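Clostridium acetobutylicum Q97KL0 (Clostridium acetobutylicum, PDB 1XBF) is of unknown function but belongs to the UPF0047 (YjbQ) family, forms a three-chain assembly and holds a sulfate in a site that could suit a phosphate-like group. Local coordinates at residues T45-T50 with R123-F128; I5-K10 with V127-I132. All coordinates share one frame; numbering follows the deposited sequence.

How the interactions relate
The two interactions use one long strand, 124-133, in two ways: through side chains from one face and through its backbone edge, serving a polar site and a sheet edge. In interaction 1 its beginning faces strand 47-53 of the other sheet, and a sulfate ion is bound where the arginine ends meet the turn just before that strand; in interaction 2 it is zipped to strand 5-10 of its own sheet. The contact centres lie about 10 Å apart. Val-127 and Phe-128 belong to both, and a probable hydrogen bond from Arg-125 N to Leu-9 O (2.6 Å) continues the pairing of interaction 2 up to a sulfate-binding arginine. Both contacts also touch the second subunit.

Interaction 1: T45-T50 with R123-F128; sequences TTAGIT and RDRKVF. With SO4 (sulfate ion), chain D.
Thr-46 and Arg-125 meet at about a right angle, the hydroxyl of the threonine approaching the edge of the guanidinium close to its plane. Arg-125 NH2 gives a nearly straight hydrogen bond to Thr-46 OG1 (2.7 Å, 160°), while its other terminal nitrogen, NH1, bonds to sulfate O3 at 2.9 Å. Thr-46 OG1 donates a hydrogen bond to that same O3, 3.0 Å away, so arginine, hydroxyl and anion form a closed polar triangle. A bend at chi2 (-69°) helps fold the Arg-125 chain across to this point, and its guanidinium is sandwiched, with Ala-47 CB over one face and Arg-123 CD over the other.

Arg-123 adds a second layer. Its guanidinium lies with one face over Arg-125 NH1, and its NH1 donates to sulfate O1 at 2.9 Å. The shared anion probably makes this closeness of two cationic groups favourable, and each also has an acid partner: Glu-118 for Arg-125, Asp-120 for Arg-123. From the far side Thr-45 grips O2 twice, through its backbone N at 3.1 Å and through OG1 at 2.7 Å; chi1 of 57° turns that hydroxyl back beside its own amide, so both point at one oxygen. Trp-111 of the second subunit packs on Thr-45.

Farther along the two strands, which belong to different sheets, the contact becomes apolar: the side chains of Ile-49 and Val-127 cross at about a right angle, Ile-49 CD1 lying 3.9 Å from Val-127 CG2. The chemistry is that of an anion-binding site, in which two arginines, two hydroxyls, the amide of Thr-45 and, weakly, that of Thr-46 converge on a tetrahedral ion. The sulfate probably came from the crystallisation liquor, yet its surroundings are consistent with a pocket for a phosphate-bearing ligand.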
ATOM      1  N   THR A  45      -1.225  14.486  -0.948  1.00 24.67           N
ATOM      2  CA  THR A  45      -0.498  14.045   0.243  1.00 23.49           C
ATOM      3  C   THR A  45      -1.355  14.040   1.502  1.00 21.30           C
ATOM      4  O   THR A  45      -0.874  13.680   2.571  1.00 18.38           O
ATOM      5  CB  THR A  45       0.734  14.931   0.515  1.00 23.93           C
ATOM      6  OG1 THR A  45       0.322  16.297   0.647  1.00 26.10           O
ATOM      7  CG2 THR A  45       1.746  14.805  -0.616  1.00 25.39           C
ATOM      8  N   THR A  46      -2.609  14.470   1.377  1.00 21.80           N
ATOM      9  CA  THR A  46      -3.524  14.483   2.512  1.00 21.94           C
ATOM     10  C   THR A  46      -4.752  13.645   2.174  1.00 22.30           C
ATOM     11  O   THR A  46      -5.834  13.844   2.719  1.00 23.48           O
ATOM     12  CB  THR A  46      -3.944  15.934   2.911  1.00 21.89           C
ATOM     13  OG1 THR A  46      -4.594  16.594   1.813  1.00 22.82           O
ATOM     14  CG2 THR A  46      -2.729  16.726   3.328  1.00 21.54           C
ATOM     15  N   ALA A  47      -4.556  12.696   1.264  1.00 22.24           N
ATOM     16  CA  ALA A  47      -5.595  11.775   0.831  1.00 21.82           C
ATOM     17  C   ALA A  47      -4.888  10.535   0.300  1.00 21.53           C
ATOM     18  O   ALA A  47      -3.672  10.535   0.123  1.00 23.34           O
ATOM     19  CB  ALA A  47      -6.449  12.405  -0.275  1.00 24.08           C
ATOM     20  N   GLY A  48      -5.644   9.479   0.047  1.00 23.11           N
ATOM     21  CA  GLY A  48      -5.042   8.262  -0.459  1.00 20.46           C
ATOM     22  C   GLY A  48      -6.101   7.378  -1.057  1.00 19.65           C
ATOM     23  O   GLY A  48      -7.237   7.810  -1.258  1.00 19.25           O
ATOM     24  N   ILE A  49      -5.727   6.134  -1.336  1.00 18.29           N
ATOM     25  CA  ILE A  49      -6.630   5.157  -1.918  1.00 16.15           C
ATOM     26  C   ILE A  49      -6.586   3.885  -1.062  1.00 14.60           C
ATOM     27  O   ILE A  49      -5.523   3.488  -0.609  1.00 15.50           O
ATOM     28  CB  ILE A  49      -6.162   4.724  -3.333  1.00 18.57           C
ATOM     29  CG1 ILE A  49      -5.964   5.943  -4.251  1.00 18.50           C
ATOM     30  CG2 ILE A  49      -7.164   3.749  -3.924  1.00 16.52           C
ATOM     31  CD1 ILE A  49      -7.256   6.620  -4.673  1.00 19.18           C
ATOM     32  N   THR A  50      -7.731   3.262  -0.822  1.00 14.83           N
ATOM     33  CA  THR A  50      -7.741   1.986  -0.109  1.00 17.89           C
ATOM     34  C   THR A  50      -8.865   1.167  -0.690  1.00 18.60           C
ATOM     35  O   THR A  50      -9.747   1.699  -1.378  1.00 21.24           O
ATOM     36  CB  THR A  50      -7.961   2.102   1.429  1.00 18.88           C
ATOM     37  OG1 THR A  50      -7.650   0.835   2.043  1.00 18.73           O
ATOM     38  CG2 THR A  50      -9.409   2.455   1.752  1.00 15.23           C
ATOM     39  N   ARG A 123     -12.369  19.696  -0.614  1.00 37.81           N
ATOM     40  CA  ARG A 123     -11.442  20.166  -1.636  1.00 39.03           C
ATOM     41  C   ARG A 123     -11.790  19.577  -2.997  1.00 38.53           C
ATOM     42  O   ARG A 123     -12.585  18.647  -3.092  1.00 38.17           O
ATOM     43  CB  ARG A 123     -10.002  19.775  -1.269  1.00 40.09           C
ATOM     44  CG  ARG A 123      -9.525  20.346   0.062  1.00 42.97           C
ATOM     45  CD  ARG A 123      -8.133  19.871   0.450  1.00 44.94           C
ATOM     46  NE  ARG A 123      -7.082  20.441  -0.383  1.00 47.90           N
ATOM     47  CZ  ARG A 123      -5.782  20.285  -0.151  1.00 49.21           C
ATOM     48  NH1 ARG A 123      -4.889  20.838  -0.963  1.00 49.41           N
ATOM     49  NH2 ARG A 123      -5.374  19.573   0.893  1.00 49.84           N
ATOM     50  N   ASP A 124     -11.202  20.143  -4.046  1.00 39.08           N
ATOM     51  CA  ASP A 124     -11.406  19.649  -5.404  1.00 39.67           C
ATOM     52  C   ASP A 124     -10.212  18.732  -5.637  1.00 36.68           C
ATOM     53  O   ASP A 124      -9.083  19.198  -5.753  1.00 36.22           O
ATOM     54  CB  ASP A 124     -11.388  20.804  -6.411  1.00 41.46           C
ATOM     55  CG  ASP A 124     -12.543  21.769  -6.214  1.00 45.27           C
ATOM     56  OD1 ASP A 124     -13.706  21.345  -6.372  1.00 46.01           O
ATOM     57  OD2 ASP A 124     -12.284  22.947  -5.891  1.00 47.38           O
ATOM     58  N   ARG A 125     -10.462  17.430  -5.693  1.00 34.61           N
ATOM     59  CA  ARG A 125      -9.383  16.462  -5.859  1.00 32.04           C
ATOM     60  C   ARG A 125      -9.342  15.789  -7.220  1.00 31.26           C
ATOM     61  O   ARG A 125     -10.249  15.934  -8.031  1.00 29.95           O
ATOM     62  CB  ARG A 125      -9.495  15.382  -4.780  1.00 29.44           C
ATOM     63  CG  ARG A 125      -9.585  15.905  -3.351  1.00 27.38           C
ATOM     64  CD  ARG A 125      -8.280  16.538  -2.885  1.00 27.08           C
ATOM     65  NE  ARG A 125      -8.097  16.344  -1.450  1.00 27.69           N
ATOM     66  CZ  ARG A 125      -7.007  16.698  -0.782  1.00 27.07           C
ATOM     67  NH1 ARG A 125      -5.996  17.276  -1.415  1.00 28.30           N
ATOM     68  NH2 ARG A 125      -6.911  16.448   0.517  1.00 27.01           N
ATOM     69  N   LYS A 126      -8.268  15.045  -7.449  1.00 30.78           N
ATOM     70  CA  LYS A 126      -8.070  14.308  -8.686  1.00 31.93           C
ATOM     71  C   LYS A 126      -7.676  12.875  -8.340  1.00 32.05           C
ATOM     72  O   LYS A 126      -7.187  12.590  -7.247  1.00 29.71           O
ATOM     73  CB  LYS A 126      -6.945  14.933  -9.515  1.00 33.63           C
ATOM     74  CG  LYS A 126      -7.253  16.293 -10.128  1.00 37.83           C
ATOM     75  CD  LYS A 126      -8.293  16.175 -11.234  1.00 41.78           C
ATOM     76  CE  LYS A 126      -8.327  17.431 -12.089  1.00 43.30           C
ATOM     77  NZ  LYS A 126      -6.994  17.696 -12.706  1.00 45.34           N
ATOM     78  N   VAL A 127      -7.895  11.971  -9.279  1.00 32.10           N
ATOM     79  CA  VAL A 127      -7.512  10.590  -9.081  1.00 31.82           C
ATOM     80  C   VAL A 127      -7.113  10.103 -10.463  1.00 32.01           C
ATOM     81  O   VAL A 127      -7.838  10.329 -11.435  1.00 30.15           O
ATOM     82  CB  VAL A 127      -8.678   9.744  -8.496  1.00 32.62           C
ATOM     83  CG1 VAL A 127      -9.797   9.597  -9.512  1.00 31.36           C
ATOM     84  CG2 VAL A 127      -8.158   8.381  -8.057  1.00 34.34           C
ATOM     85  N   PHE A 128      -5.941   9.482 -10.563  1.00 30.66           N
ATOM     86  CA  PHE A 128      -5.471   8.980 -11.847  1.00 30.59           C
ATOM     87  C   PHE A 128      -5.735   7.488 -11.956  1.00 32.28           C
ATOM     88  O   PHE A 128      -5.554   6.744 -10.990  1.00 31.28           O
ATOM     89  CB  PHE A 128      -3.969   9.211 -12.026  1.00 29.51           C
ATOM     90  CG  PHE A 128      -3.511  10.606 -11.717  1.00 28.09           C
ATOM     91  CD1 PHE A 128      -4.346  11.698 -11.919  1.00 29.32           C
ATOM     92  CD2 PHE A 128      -2.211  10.829 -11.274  1.00 29.39           C
ATOM     93  CE1 PHE A 128      -3.891  12.997 -11.686  1.00 30.48           C
ATOM     94  CE2 PHE A 128      -1.741  12.120 -11.038  1.00 29.82           C
ATOM     95  CZ  PHE A 128      -2.582  13.210 -11.244  1.00 31.20           C
TER
HETATM   96  S   SO4 D 201      -2.331  17.959  -1.569  1.00 30.44           S
HETATM   97  O1  SO4 D 201      -2.428  19.322  -1.026  1.00 33.00           O
HETATM   98  O2  SO4 D 201      -0.937  17.493  -1.459  1.00 30.52           O
HETATM   99  O3  SO4 D 201      -3.220  17.067  -0.800  1.00 31.60           O
HETATM  100  O4  SO4 D 201      -2.748  17.953  -2.980  1.00 30.42           O

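Interaction 2: I5-K10 with V127-I132; sequences IEYSLK and VFVKII
Val-127 and the pair Tyr-7 and Leu-9 give a compact example of how side chains interlock across neighbouring antiparallel strands. The CG1 methyl of Val-127 is the bump: it sits in the hollow between Tyr-7 CB, 3.7 Å away, and Leu-9 CD2, 3.6 Å away. One step along the same face, Val-129 CG2 abuts the edge of the Tyr-7 ring, lying in its plane 3.8 Å from CE1. With CG1 of Val-129 anti to the backbone N (chi1 -177°), the other branch, CG2, is the one turned to the tyrosine. Ala-27 of helix 21-31 covers this face, touching Ile-5, Tyr-7 and Val-129 alike.

On the other face Glu-6 and Phe-128 run side by side and point the same way. The aliphatic part of the glutamate lines the ring, CG coming to 3.5 Å from Phe-128 CD1, and the carboxylate is turned steeply, 77°, against the ring plane. Lys-107 of the second subunit makes a cation-pi contact with the same phenylalanine, so this face helps build the subunit interface.

Beneath the side chains the backbone bonds come in pairs, Ile-5 with Val-129 and Tyr-7 with Val-127; Tyr-7 N to Val-127 O measures 3.1 Å. Glu-6 and Phe-128 form the non-hydrogen-bonded pair between them. The strand directions are 150° apart, the twist of an antiparallel pair; 5-10 is an outermost strand, within this chain, of a five-stranded antiparallel sheet with helix 21-31 packed on one face.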
ATOM      1  N   ILE A   5      -6.241   8.437 -17.570  1.00 46.44           N
ATOM      2  CA  ILE A   5      -7.313   9.420 -17.498  1.00 45.98           C
ATOM      3  C   ILE A   5      -7.400   9.992 -16.090  1.00 45.76           C
ATOM      4  O   ILE A   5      -7.222   9.282 -15.101  1.00 45.51           O
ATOM      5  CB  ILE A   5      -8.688   8.820 -17.900  1.00 46.58           C
ATOM      6  CG1 ILE A   5      -9.051   7.638 -16.999  1.00 46.86           C
ATOM      7  CG2 ILE A   5      -8.648   8.377 -19.354  1.00 46.29           C
ATOM      8  CD1 ILE A   5      -8.279   6.367 -17.306  1.00 48.84           C
ATOM      9  N   GLU A   6      -7.666  11.289 -16.011  1.00 44.89           N
ATOM     10  CA  GLU A   6      -7.763  11.975 -14.734  1.00 44.91           C
ATOM     11  C   GLU A   6      -9.207  12.345 -14.422  1.00 44.97           C
ATOM     12  O   GLU A   6      -9.841  13.079 -15.179  1.00 44.97           O
ATOM     13  CB  GLU A   6      -6.890  13.232 -14.770  1.00 44.88           C
ATOM     14  CG  GLU A   6      -5.426  12.933 -15.045  1.00 47.17           C
ATOM     15  CD  GLU A   6      -4.620  14.160 -15.412  1.00 48.26           C
ATOM     16  OE1 GLU A   6      -4.620  15.137 -14.631  1.00 49.48           O
ATOM     17  OE2 GLU A   6      -3.980  14.143 -16.486  1.00 49.06           O
ATOM     18  N   TYR A   7      -9.727  11.821 -13.316  1.00 43.64           N
ATOM     19  CA  TYR A   7     -11.094  12.118 -12.903  1.00 44.19           C
ATOM     20  C   TYR A   7     -11.076  13.196 -11.829  1.00 43.91           C
ATOM     21  O   TYR A   7     -10.124  13.300 -11.058  1.00 44.43           O
ATOM     22  CB  TYR A   7     -11.782  10.868 -12.356  1.00 45.33           C
ATOM     23  CG  TYR A   7     -12.024   9.789 -13.385  1.00 47.09           C
ATOM     24  CD1 TYR A   7     -11.389   8.553 -13.291  1.00 46.65           C
ATOM     25  CD2 TYR A   7     -12.912   9.993 -14.441  1.00 47.94           C
ATOM     26  CE1 TYR A   7     -11.633   7.543 -14.219  1.00 47.82           C
ATOM     27  CE2 TYR A   7     -13.164   8.988 -15.379  1.00 48.82           C
ATOM     28  CZ  TYR A   7     -12.521   7.766 -15.260  1.00 48.06           C
ATOM     29  OH  TYR A   7     -12.767   6.771 -16.178  1.00 49.88           O
ATOM     30  N   SER A   8     -12.132  13.999 -11.782  1.00 43.40           N
ATOM     31  CA  SER A   8     -12.233  15.076 -10.805  1.00 44.66           C
ATOM     32  C   SER A   8     -13.148  14.659  -9.656  1.00 44.53           C
ATOM     33  O   SER A   8     -14.202  14.066  -9.879  1.00 45.86           O
ATOM     34  CB  SER A   8     -12.767  16.339 -11.490  1.00 44.86           C
ATOM     35  OG  SER A   8     -12.941  17.394 -10.566  1.00 47.43           O
ATOM     36  N   LEU A   9     -12.735  14.964  -8.428  1.00 45.11           N
ATOM     37  CA  LEU A   9     -13.507  14.614  -7.238  1.00 45.80           C
ATOM     38  C   LEU A   9     -13.755  15.814  -6.350  1.00 46.26           C
ATOM     39  O   LEU A   9     -12.857  16.622  -6.117  1.00 46.59           O
ATOM     40  CB  LEU A   9     -12.775  13.565  -6.392  1.00 46.63           C
ATOM     41  CG  LEU A   9     -12.757  12.083  -6.760  1.00 46.91           C
ATOM     42  CD1 LEU A   9     -14.172  11.539  -6.724  1.00 48.54           C
ATOM     43  CD2 LEU A   9     -12.134  11.895  -8.124  1.00 48.41           C
ATOM     44  N   LYS A  10     -14.976  15.915  -5.839  1.00 46.44           N
ATOM     45  CA  LYS A  10     -15.339  16.999  -4.942  1.00 46.89           C
ATOM     46  C   LYS A  10     -15.688  16.371  -3.598  1.00 46.37           C
ATOM     47  O   LYS A  10     -16.726  15.719  -3.462  1.00 46.78           O
ATOM     48  CB  LYS A  10     -16.548  17.764  -5.490  1.00 49.91           C
ATOM     49  CG  LYS A  10     -16.978  18.951  -4.637  1.00 51.05           C
ATOM     50  CD  LYS A  10     -15.935  20.062  -4.661  1.00 53.07           C
ATOM     51  CE  LYS A  10     -16.324  21.228  -3.757  1.00 54.16           C
ATOM     52  NZ  LYS A  10     -16.342  20.854  -2.312  1.00 54.87           N
ATOM     53  N   VAL A 127      -7.895  11.971  -9.279  1.00 32.10           N
ATOM     54  CA  VAL A 127      -7.512  10.590  -9.081  1.00 31.82           C
ATOM     55  C   VAL A 127      -7.113  10.103 -10.463  1.00 32.01           C
ATOM     56  O   VAL A 127      -7.838  10.329 -11.435  1.00 30.15           O
ATOM     57  CB  VAL A 127      -8.678   9.744  -8.496  1.00 32.62           C
ATOM     58  CG1 VAL A 127      -9.797   9.597  -9.512  1.00 31.36           C
ATOM     59  CG2 VAL A 127      -8.158   8.381  -8.057  1.00 34.34           C
ATOM     60  N   PHE A 128      -5.941   9.482 -10.563  1.00 30.66           N
ATOM     61  CA  PHE A 128      -5.471   8.980 -11.847  1.00 30.59           C
ATOM     62  C   PHE A 128      -5.735   7.488 -11.956  1.00 32.28           C
ATOM     63  O   PHE A 128      -5.554   6.744 -10.990  1.00 31.28           O
ATOM     64  CB  PHE A 128      -3.969   9.211 -12.026  1.00 29.51           C
ATOM     65  CG  PHE A 128      -3.511  10.606 -11.717  1.00 28.09           C
ATOM     66  CD1 PHE A 128      -4.346  11.698 -11.919  1.00 29.32           C
ATOM     67  CD2 PHE A 128      -2.211  10.829 -11.274  1.00 29.39           C
ATOM     68  CE1 PHE A 128      -3.891  12.997 -11.686  1.00 30.48           C
ATOM     69  CE2 PHE A 128      -1.741  12.120 -11.038  1.00 29.82           C
ATOM     70  CZ  PHE A 128      -2.582  13.210 -11.244  1.00 31.20           C
ATOM     71  N   VAL A 129      -6.159   7.054 -13.137  1.00 30.98           N
ATOM     72  CA  VAL A 129      -6.430   5.647 -13.373  1.00 32.21           C
ATOM     73  C   VAL A 129      -5.675   5.204 -14.620  1.00 34.06           C
ATOM     74  O   VAL A 129      -5.889   5.738 -15.709  1.00 33.54           O
ATOM     75  CB  VAL A 129      -7.939   5.388 -13.581  1.00 31.39           C
ATOM     76  CG1 VAL A 129      -8.193   3.904 -13.761  1.00 31.04           C
ATOM     77  CG2 VAL A 129      -8.723   5.920 -12.390  1.00 30.22           C
ATOM     78  N   LYS A 130      -4.770   4.246 -14.458  1.00 34.51           N
ATOM     79  CA  LYS A 130      -4.013   3.750 -15.597  1.00 36.54           C
ATOM     80  C   LYS A 130      -4.328   2.278 -15.814  1.00 37.85           C
ATOM     81  O   LYS A 130      -4.226   1.468 -14.892  1.00 36.92           O
ATOM     82  CB  LYS A 130      -2.510   3.945 -15.372  1.00 37.78           C
ATOM     83  CG  LYS A 130      -1.651   3.583 -16.579  1.00 39.27           C
ATOM     84  CD  LYS A 130      -0.202   4.008 -16.379  1.00 41.36           C
ATOM     85  CE  LYS A 130       0.638   3.739 -17.628  1.00 43.72           C
ATOM     86  NZ  LYS A 130       0.206   4.563 -18.797  1.00 42.55           N
ATOM     87  N   ILE A 131      -4.733   1.943 -17.033  1.00 38.83           N
ATOM     88  CA  ILE A 131      -5.049   0.566 -17.371  1.00 41.52           C
ATOM     89  C   ILE A 131      -3.854  -0.039 -18.092  1.00 43.85           C
ATOM     90  O   ILE A 131      -3.435   0.456 -19.143  1.00 43.95           O
ATOM     91  CB  ILE A 131      -6.288   0.489 -18.286  1.00 42.33           C
ATOM     92  CG1 ILE A 131      -7.483   1.155 -17.603  1.00 42.15           C
ATOM     93  CG2 ILE A 131      -6.620  -0.961 -18.593  1.00 41.49           C
ATOM     94  CD1 ILE A 131      -7.920   0.461 -16.322  1.00 42.25           C
ATOM     95  N   ILE A 132      -3.294  -1.098 -17.515  1.00 45.96           N
ATOM     96  CA  ILE A 132      -2.143  -1.777 -18.105  1.00 48.28           C
ATOM     97  C   ILE A 132      -2.615  -2.990 -18.893  1.00 50.20           C
ATOM     98  O   ILE A 132      -2.970  -4.018 -18.317  1.00 49.42           O
ATOM     99  CB  ILE A 132      -1.144  -2.233 -17.023  1.00 47.66           C
ATOM    100  CG1 ILE A 132      -0.656  -1.020 -16.230  1.00 46.94           C
ATOM    101  CG2 ILE A 132       0.038  -2.943 -17.667  1.00 47.68           C
ATOM    102  CD1 ILE A 132      -0.005   0.046 -17.086  1.00 47.79           C
TER